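ADP compounds hydrolase NudE (Escherichia coli, PDB 1VHZ) hydrolyses ADP-ribose, NADH and adenosine-containing di- and triphosphate compounds such as Ap2A and Ap3A, acting as a magnesium-dependent homodimer of the Nudix family. Local coordinates at residues R96-K99 against E100-F104; D165-A169 against R170-A174; F176-R179 against E180-G184. One frame throughout, in Å; residues are numbered along the deposited sequence.

Contact 1: residues R96-K99 against E100-F104; sequences RELK and EEVGF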
loop_
_atom_site.group_PDB
_atom_site.type_symbol
_atom_site.label_atom_id
_atom_site.label_comp_id
_atom_site.label_asym_id
_atom_site.label_seq_id
_atom_site.Cartn_x
_atom_site.Cartn_y
_atom_site.Cartn_z
ATOM N N ARG A 96 16.815 5.621 -14.734
ATOM C CA ARG A 96 16.090 5.600 -15.991
ATOM C C ARG A 96 14.694 6.202 -15.823
ATOM O O ARG A 96 14.289 7.040 -16.638
ATOM C CB ARG A 96 15.995 4.174 -16.551
ATOM C CG ARG A 96 15.153 4.048 -17.822
ATOM C CD ARG A 96 15.075 2.599 -18.311
ATOM N NE ARG A 96 14.580 1.698 -17.269
ATOM C CZ ARG A 96 13.357 1.747 -16.740
ATOM N NH1 ARG A 96 12.455 2.649 -17.138
ATOM N NH2 ARG A 96 13.018 0.891 -15.775
ATOM N N GLU A 97 13.954 5.779 -14.789
ATOM C CA GLU A 97 12.620 6.316 -14.564
ATOM C C GLU A 97 12.671 7.821 -14.307
ATOM O O GLU A 97 11.792 8.522 -14.819
ATOM C CB GLU A 97 11.878 5.629 -13.419
ATOM C CG GLU A 97 11.505 4.177 -13.663
ATOM C CD GLU A 97 10.359 4.017 -14.652
ATOM O OE1 GLU A 97 10.311 2.947 -15.305
ATOM O OE2 GLU A 97 9.520 4.940 -14.771
ATOM N N LEU A 98 13.621 8.316 -13.533
ATOM C CA LEU A 98 13.682 9.764 -13.303
ATOM C C LEU A 98 13.838 10.493 -14.661
ATOM O O LEU A 98 13.166 11.490 -14.887
ATOM C CB LEU A 98 14.851 10.170 -12.458
ATOM C CG LEU A 98 14.863 10.654 -11.048
ATOM C CD1 LEU A 98 16.125 11.521 -10.806
ATOM C CD2 LEU A 98 13.632 11.435 -10.622
ATOM N N LYS A 99 14.795 10.042 -15.470
ATOM C CA LYS A 99 15.099 10.636 -16.749
ATOM C C LYS A 99 13.857 10.675 -17.643
ATOM O O LYS A 99 13.588 11.714 -18.231
ATOM C CB LYS A 99 16.225 9.911 -17.493
ATOM C CG LYS A 99 17.590 10.009 -16.861
ATOM C CD LYS A 99 18.616 9.135 -17.596
ATOM C CE LYS A 99 19.931 9.190 -16.789
ATOM N NZ LYS A 99 20.850 8.109 -17.240
ATOM N N GLU A 100 13.134 9.558 -17.689
ATOM C CA GLU A 100 11.928 9.445 -18.470
ATOM C C GLU A 100 10.788 10.314 -17.936
ATOM O O GLU A 100 10.035 10.912 -18.703
ATOM C CB GLU A 100 11.398 7.997 -18.486
ATOM C CG GLU A 100 12.186 7.007 -19.320
ATOM C CD GLU A 100 11.757 5.571 -19.141
ATOM O OE1 GLU A 100 12.510 4.674 -19.578
ATOM O OE2 GLU A 100 10.680 5.291 -18.544
ATOM N N GLU A 101 10.647 10.409 -16.612
ATOM C CA GLU A 101 9.496 11.155 -16.100
ATOM C C GLU A 101 9.711 12.603 -15.769
ATOM O O GLU A 101 8.816 13.431 -15.969
ATOM C CB GLU A 101 8.959 10.409 -14.856
ATOM C CG GLU A 101 8.470 9.003 -15.227
ATOM C CD GLU A 101 7.654 8.360 -14.125
ATOM O OE1 GLU A 101 7.299 9.038 -13.140
ATOM O OE2 GLU A 101 7.352 7.154 -14.247
ATOM N N VAL A 102 10.911 12.948 -15.347
ATOM C CA VAL A 102 11.173 14.324 -14.913
ATOM C C VAL A 102 12.298 15.008 -15.611
ATOM O O VAL A 102 12.587 16.175 -15.324
ATOM C CB VAL A 102 11.307 14.160 -13.377
ATOM C CG1 VAL A 102 12.478 14.803 -12.731
ATOM C CG2 VAL A 102 9.968 14.565 -12.752
ATOM N N GLY A 103 12.992 14.360 -16.552
ATOM C CA GLY A 103 14.070 14.991 -17.272
ATOM C C GLY A 103 15.373 15.159 -16.529
ATOM O O GLY A 103 16.238 15.927 -16.968
ATOM N N PHE A 104 15.627 14.399 -15.469
ATOM C CA PHE A 104 16.883 14.491 -14.749
ATOM C C PHE A 104 17.400 13.058 -14.464
ATOM O O PHE A 104 16.629 12.127 -14.365
ATOM C CB PHE A 104 16.767 15.128 -13.382
ATOM C CG PHE A 104 16.470 16.575 -13.220
ATOM C CD1 PHE A 104 17.424 17.548 -13.471
ATOM C CD2 PHE A 104 15.226 16.986 -12.741
ATOM C CE1 PHE A 104 17.158 18.888 -13.287
ATOM C CE2 PHE A 104 14.950 18.330 -12.550
ATOM C CZ PHE A 104 15.914 19.282 -12.826
HETATM O O HOH W 1 8.308 6.295 -17.206
HETATM O O HOH W 2 9.311 2.936 -18.487
#
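Arg96 sends CG anti to its own backbone N (chi1 176°) and then bends at chi3 (55°), which turns its guanidinium along the helix to Glu100, one turn on, whose extended side chain brings OE1 to meet it. The residues belong to the Nudix box, whose REUXEEXG core (U a bulky aliphatic residue) runs here from Arg96 to Gly103 on helix 90-102. Arg96 NH1 donates to Glu100 OE1 over 3.2 Å; the oxygen lies close to the guanidinium plane, while NH1 stands above the carboxylate plane. The same NH1 makes a shorter bond, 2.8 Å, to Glu97 OE1, so one nitrogen ties two acidic residues together. Arginine suits this position because its other nitrogens remain available: NE pairs with Glu88 and NH2 bonds to Leu83 O, which fixes the rotation of the whole group. Glu97 and Glu101 are, by similarity, ligands of the divalent cation. Their carboxylates stand nearly perpendicular, with Glu97 OE2 only 3.1 Å from Glu101 OE2, an approach consistent with a site built to hold a metal between them. Ser80 OG positions Glu101 through its other oxygen, OE1. Water 1 lies within bonding distance of Glu97 OE2 (3.0 Å) and Glu100 OE2 (2.9 Å). On another side of the helix Leu98 lies alongside Val102, CD2 to CG1 at 4.1 Å, and reaches Ile54 and Pro56 of strand 51-58; branched apolar residues fit this buried side. Gly103 leaves the helix with positive phi, a conformation that favours glycine, yet its N still reaches Lys99 O at 3.2 Å, approaching from above the carbonyl plane.

Contact 2: residues D165-A169 against R170-A174; sequences DFNEA and RNVSA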
loop_
_atom_site.group_PDB
_atom_site.type_symbol
_atom_site.label_atom_id
_atom_site.label_comp_id
_atom_site.label_asym_id
_atom_site.label_seq_id
_atom_site.Cartn_x
_atom_site.Cartn_y
_atom_site.Cartn_z
ATOM N N ASP A 165 -4.949 13.894 -2.438
ATOM C CA ASP A 165 -4.377 13.408 -3.680
ATOM C C ASP A 165 -3.035 12.701 -3.489
ATOM O O ASP A 165 -2.530 12.038 -4.408
ATOM C CB ASP A 165 -4.121 14.574 -4.661
ATOM C CG ASP A 165 -5.417 15.201 -5.159
ATOM O OD1 ASP A 165 -5.383 16.386 -5.548
ATOM O OD2 ASP A 165 -6.447 14.501 -5.159
ATOM N N PHE A 166 -2.367 12.985 -2.387
ATOM C CA PHE A 166 -1.113 12.400 -2.023
ATOM C C PHE A 166 -1.281 11.212 -1.076
ATOM O O PHE A 166 -0.421 10.342 -1.063
ATOM C CB PHE A 166 -0.237 13.455 -1.286
ATOM C CG PHE A 166 1.052 12.886 -0.744
ATOM C CD1 PHE A 166 1.134 12.428 0.555
ATOM C CD2 PHE A 166 2.187 12.814 -1.547
ATOM C CE1 PHE A 166 2.317 11.917 1.070
ATOM C CE2 PHE A 166 3.372 12.304 -1.044
ATOM C CZ PHE A 166 3.437 11.847 0.272
ATOM N N ASN A 167 -2.342 11.198 -0.263
ATOM C CA ASN A 167 -2.517 10.171 0.755
ATOM C C ASN A 167 -2.776 8.760 0.282
ATOM O O ASN A 167 -3.865 8.210 0.407
ATOM C CB ASN A 167 -3.544 10.640 1.807
ATOM C CG ASN A 167 -2.953 11.790 2.624
ATOM O OD1 ASN A 167 -1.738 11.966 2.703
ATOM N ND2 ASN A 167 -3.777 12.621 3.226
ATOM N N GLU A 168 -1.746 8.133 -0.254
ATOM C CA GLU A 168 -1.718 6.773 -0.778
ATOM C C GLU A 168 -0.652 6.029 0.025
ATOM O O GLU A 168 0.410 6.603 0.294
ATOM C CB GLU A 168 -1.465 6.809 -2.276
ATOM C CG GLU A 168 -1.526 5.466 -2.974
ATOM C CD GLU A 168 -0.225 4.694 -2.891
ATOM O OE1 GLU A 168 0.824 5.318 -2.613
ATOM O OE2 GLU A 168 -0.241 3.472 -3.118
ATOM N N ALA A 169 -0.904 4.786 0.425
ATOM C CA ALA A 169 0.004 4.051 1.289
ATOM C C ALA A 169 1.466 4.033 0.911
ATOM O O ALA A 169 2.311 4.076 1.842
ATOM C CB ALA A 169 -0.476 2.620 1.565
ATOM N N ARG A 170 1.816 3.894 -0.347
ATOM C CA ARG A 170 3.222 3.869 -0.769
ATOM C C ARG A 170 3.829 5.262 -0.671
ATOM O O ARG A 170 4.974 5.375 -0.214
ATOM C CB ARG A 170 3.335 3.294 -2.183
ATOM C CG ARG A 170 2.936 1.806 -2.207
ATOM C CD ARG A 170 2.704 1.313 -3.648
ATOM N NE ARG A 170 1.887 2.239 -4.397
ATOM C CZ ARG A 170 1.674 2.248 -5.700
ATOM N NH1 ARG A 170 0.906 3.181 -6.269
ATOM N NH2 ARG A 170 2.242 1.332 -6.462
ATOM N N ASN A 171 3.055 6.301 -1.036
ATOM C CA ASN A 171 3.537 7.667 -0.922
ATOM C C ASN A 171 3.794 8.018 0.545
ATOM O O ASN A 171 4.838 8.578 0.892
ATOM C CB ASN A 171 2.542 8.727 -1.463
ATOM C CG ASN A 171 2.498 8.796 -2.976
ATOM O OD1 ASN A 171 3.437 8.392 -3.674
ATOM N ND2 ASN A 171 1.380 9.268 -3.513
ATOM N N VAL A 172 2.823 7.694 1.398
ATOM C CA VAL A 172 2.961 8.026 2.835
ATOM C C VAL A 172 4.112 7.278 3.473
ATOM O O VAL A 172 4.917 7.851 4.206
ATOM C CB VAL A 172 1.630 7.796 3.553
ATOM C CG1 VAL A 172 1.747 7.881 5.061
ATOM C CG2 VAL A 172 0.580 8.821 3.062
ATOM N N SER A 173 4.241 5.970 3.184
ATOM C CA SER A 173 5.355 5.191 3.704
ATOM C C SER A 173 6.685 5.834 3.286
ATOM O O SER A 173 7.564 6.025 4.113
ATOM C CB SER A 173 5.355 3.770 3.079
ATOM O OG SER A 173 4.289 3.021 3.596
ATOM N N ALA A 174 6.797 6.168 1.996
ATOM C CA ALA A 174 7.999 6.778 1.468
ATOM C C ALA A 174 8.320 8.099 2.166
ATOM O O ALA A 174 9.470 8.360 2.510
ATOM C CB ALA A 174 7.886 7.020 -0.042
#
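Arg170 meets Glu168 twice: its N makes a weak bond to OE1, and its NE donates to OE2 at 2.8 Å in a salt bridge on the syn side, tilted from the carboxylate plane. Glu168 can do both because it bends at chi2 (-84°), folding its carboxylate back over the first turn of helix 169-184; OE2 also accepts from Ala118 N of the second subunit. Asn171 N gives OE1 a straighter bond of 2.9 Å. Shortening Glu168 to an alanine would probably leave the backbone N-H of Arg170 and Asn171 without this acceptor and the guanidinium without its mate. The Asn171 amide suits its buried place by using both ends: ND2 donates to Phe166 O at 3.2 Å, while OD1 accepts from Lys81. Its CB sits over one face of the Phe166 ring, 3.9 Å from the centroid, a CH-pi contact. Val172 places CG2 4.1 Å from Phe166 CE1, adding apolar cover. Small Ser173 turns OG back to Ala169 O (2.8 Å), which its own N reaches from the opposite face, and OG also bonds to Ser173 of the second subunit. This is a helix N-cap, with glutamate as the capping residue, built at the dimer interface of a Nudix domain.

Contact 3: residues F176-R179 against E180-G184; sequences FLVR and EWLKG
Successive i to i+4 bonds carry the helix from Phe176 to Lys183, among them Trp181 N to Leu177 O at 3.0 Å and Leu182 N to Val178 O at 2.7 Å, the latter nearly in line with the carbonyl. Val178 and Leu182 lie side by side on the buried flank, CG1 to CD2 at 3.8 Å, their compact branches filling the step of one turn. Trp181 places CG anti to the backbone N (chi1 178°), and its indole touches Val130 and Leu112. This is the C-terminal helix of the Nudix fold, laid across strands 104-116 and 125-136 with another side turned to the second subunit. There the Phe176 ring meets Phe176 of the second subunit with nearly parallel planes. The long, extended Arg179 carries NH2 to a salt bridge with Glu180 of the second subunit, and the exchange is mutual. Lys183 runs alongside Arg179, NZ over one guanidinium face near the rim; these like charges are probably eased by Glu180 OE2 of the same chain, 3.4 Å from NZ in a weak salt bridge. Water 3 donates to that Glu180 OE2 (2.6 Å) and to Phe176 O (2.8 Å), and accepts from Arg179 NH2 at 3.2 Å.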
loop_
_atom_site.group_PDB
_atom_site.type_symbol
_atom_site.label_atom_id
_atom_site.label_comp_id
_atom_site.label_asym_id
_atom_site.label_seq_id
_atom_site.Cartn_x
_atom_site.Cartn_y
_atom_site.Cartn_z
ATOM N N PHE A 176 7.541 9.282 5.170
ATOM C CA PHE A 176 8.046 9.051 6.515
ATOM C C PHE A 176 9.417 8.371 6.501
ATOM O O PHE A 176 10.241 8.671 7.366
ATOM C CB PHE A 176 7.051 8.179 7.305
ATOM C CG PHE A 176 5.888 8.901 7.929
ATOM C CD1 PHE A 176 4.607 8.728 7.450
ATOM C CD2 PHE A 176 6.077 9.742 9.025
ATOM C CE1 PHE A 176 3.518 9.354 8.049
ATOM C CE2 PHE A 176 4.999 10.385 9.614
ATOM C CZ PHE A 176 3.713 10.193 9.130
ATOM N N LEU A 177 9.693 7.463 5.573
ATOM C CA LEU A 177 10.997 6.798 5.524
ATOM C C LEU A 177 12.102 7.770 5.124
ATOM O O LEU A 177 13.194 7.750 5.688
ATOM C CB LEU A 177 10.972 5.579 4.594
ATOM C CG LEU A 177 10.166 4.382 5.145
ATOM C CD1 LEU A 177 9.774 3.442 4.018
ATOM C CD2 LEU A 177 10.923 3.653 6.247
ATOM N N VAL A 178 11.819 8.670 4.185
ATOM C CA VAL A 178 12.804 9.663 3.757
ATOM C C VAL A 178 13.088 10.662 4.864
ATOM O O VAL A 178 14.219 11.077 5.139
ATOM C CB VAL A 178 12.306 10.353 2.475
ATOM C CG1 VAL A 178 13.191 11.556 2.151
ATOM C CG2 VAL A 178 12.310 9.349 1.315
ATOM N N ARG A 179 12.031 11.077 5.562
ATOM C CA ARG A 179 12.194 12.007 6.687
ATOM C C ARG A 179 13.067 11.370 7.768
ATOM O O ARG A 179 13.909 12.060 8.340
ATOM C CB ARG A 179 10.826 12.337 7.255
ATOM C CG ARG A 179 10.861 13.390 8.402
ATOM C CD ARG A 179 9.669 13.029 9.246
ATOM N NE ARG A 179 9.012 14.005 10.057
ATOM C CZ ARG A 179 8.166 13.572 11.020
ATOM N NH1 ARG A 179 7.537 14.439 11.786
ATOM N NH2 ARG A 179 7.986 12.258 11.174
ATOM N N GLU A 180 12.862 10.078 8.065
ATOM C CA GLU A 180 13.693 9.411 9.062
ATOM C C GLU A 180 15.161 9.432 8.595
ATOM O O GLU A 180 16.053 9.766 9.355
ATOM C CB GLU A 180 13.339 7.948 9.265
ATOM C CG GLU A 180 12.433 7.509 10.333
ATOM C CD GLU A 180 12.267 8.361 11.558
ATOM O OE1 GLU A 180 13.001 8.164 12.542
ATOM O OE2 GLU A 180 11.372 9.239 11.550
ATOM N N TRP A 181 15.345 9.067 7.323
ATOM C CA TRP A 181 16.693 9.056 6.751
ATOM C C TRP A 181 17.325 10.443 6.795
ATOM O O TRP A 181 18.510 10.598 7.103
ATOM C CB TRP A 181 16.607 8.516 5.333
ATOM C CG TRP A 181 17.890 8.483 4.566
ATOM C CD1 TRP A 181 18.901 7.565 4.669
ATOM C CD2 TRP A 181 18.271 9.403 3.536
ATOM N NE1 TRP A 181 19.887 7.865 3.749
ATOM C CE2 TRP A 181 19.525 8.981 3.042
ATOM C CE3 TRP A 181 17.661 10.537 2.983
ATOM C CZ2 TRP A 181 20.203 9.674 2.045
ATOM C CZ3 TRP A 181 18.336 11.220 1.979
ATOM C CH2 TRP A 181 19.593 10.788 1.523
ATOM N N LEU A 182 16.571 11.479 6.474
ATOM C CA LEU A 182 17.059 12.861 6.507
ATOM C C LEU A 182 17.514 13.241 7.923
ATOM O O LEU A 182 18.494 13.967 8.086
ATOM C CB LEU A 182 15.980 13.794 6.031
ATOM C CG LEU A 182 15.996 14.607 4.772
ATOM C CD1 LEU A 182 17.151 14.355 3.828
ATOM C CD2 LEU A 182 14.647 14.452 4.039
ATOM N N LYS A 183 16.836 12.741 8.946
ATOM C CA LYS A 183 17.183 12.971 10.339
ATOM C C LYS A 183 18.569 12.409 10.651
ATOM O O LYS A 183 19.402 13.063 11.274
ATOM C CB LYS A 183 16.169 12.312 11.281
ATOM C CG LYS A 183 14.925 13.129 11.545
ATOM C CD LYS A 183 13.868 12.349 12.313
ATOM C CE LYS A 183 12.591 13.172 12.479
ATOM N NZ LYS A 183 11.455 12.349 12.995
ATOM N N GLY A 184 18.838 11.207 10.153
ATOM C CA GLY A 184 20.116 10.543 10.350
ATOM C C GLY A 184 21.277 11.511 10.150
ATOM O O GLY A 184 22.111 11.690 11.039
HETATM O O HOH W 3 9.545 9.835 9.827
#

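Contacts 2 and 3 follow each other along helix 169-184, their centres 15 Å apart, and both face the second subunit, at the helix start and near its end. Contact 1 lies on helix 90-102 and touches neither; its centre is 20 Å from contact 2 and 23 Å from contact 3. It carries the probable metal ligands. The side chain of Asn171 lies about 10 Å from that of Glu101, and Arg170 about 12 Å from Glu97; contact 2 is nearer contact 1 than contact 3 is (nearest atoms about 10 and 12 Å). Contact 2 also grips Ala118 of the second subunit, close in sequence to Ser120 and Tyr121 of the ADP-ribose pocket.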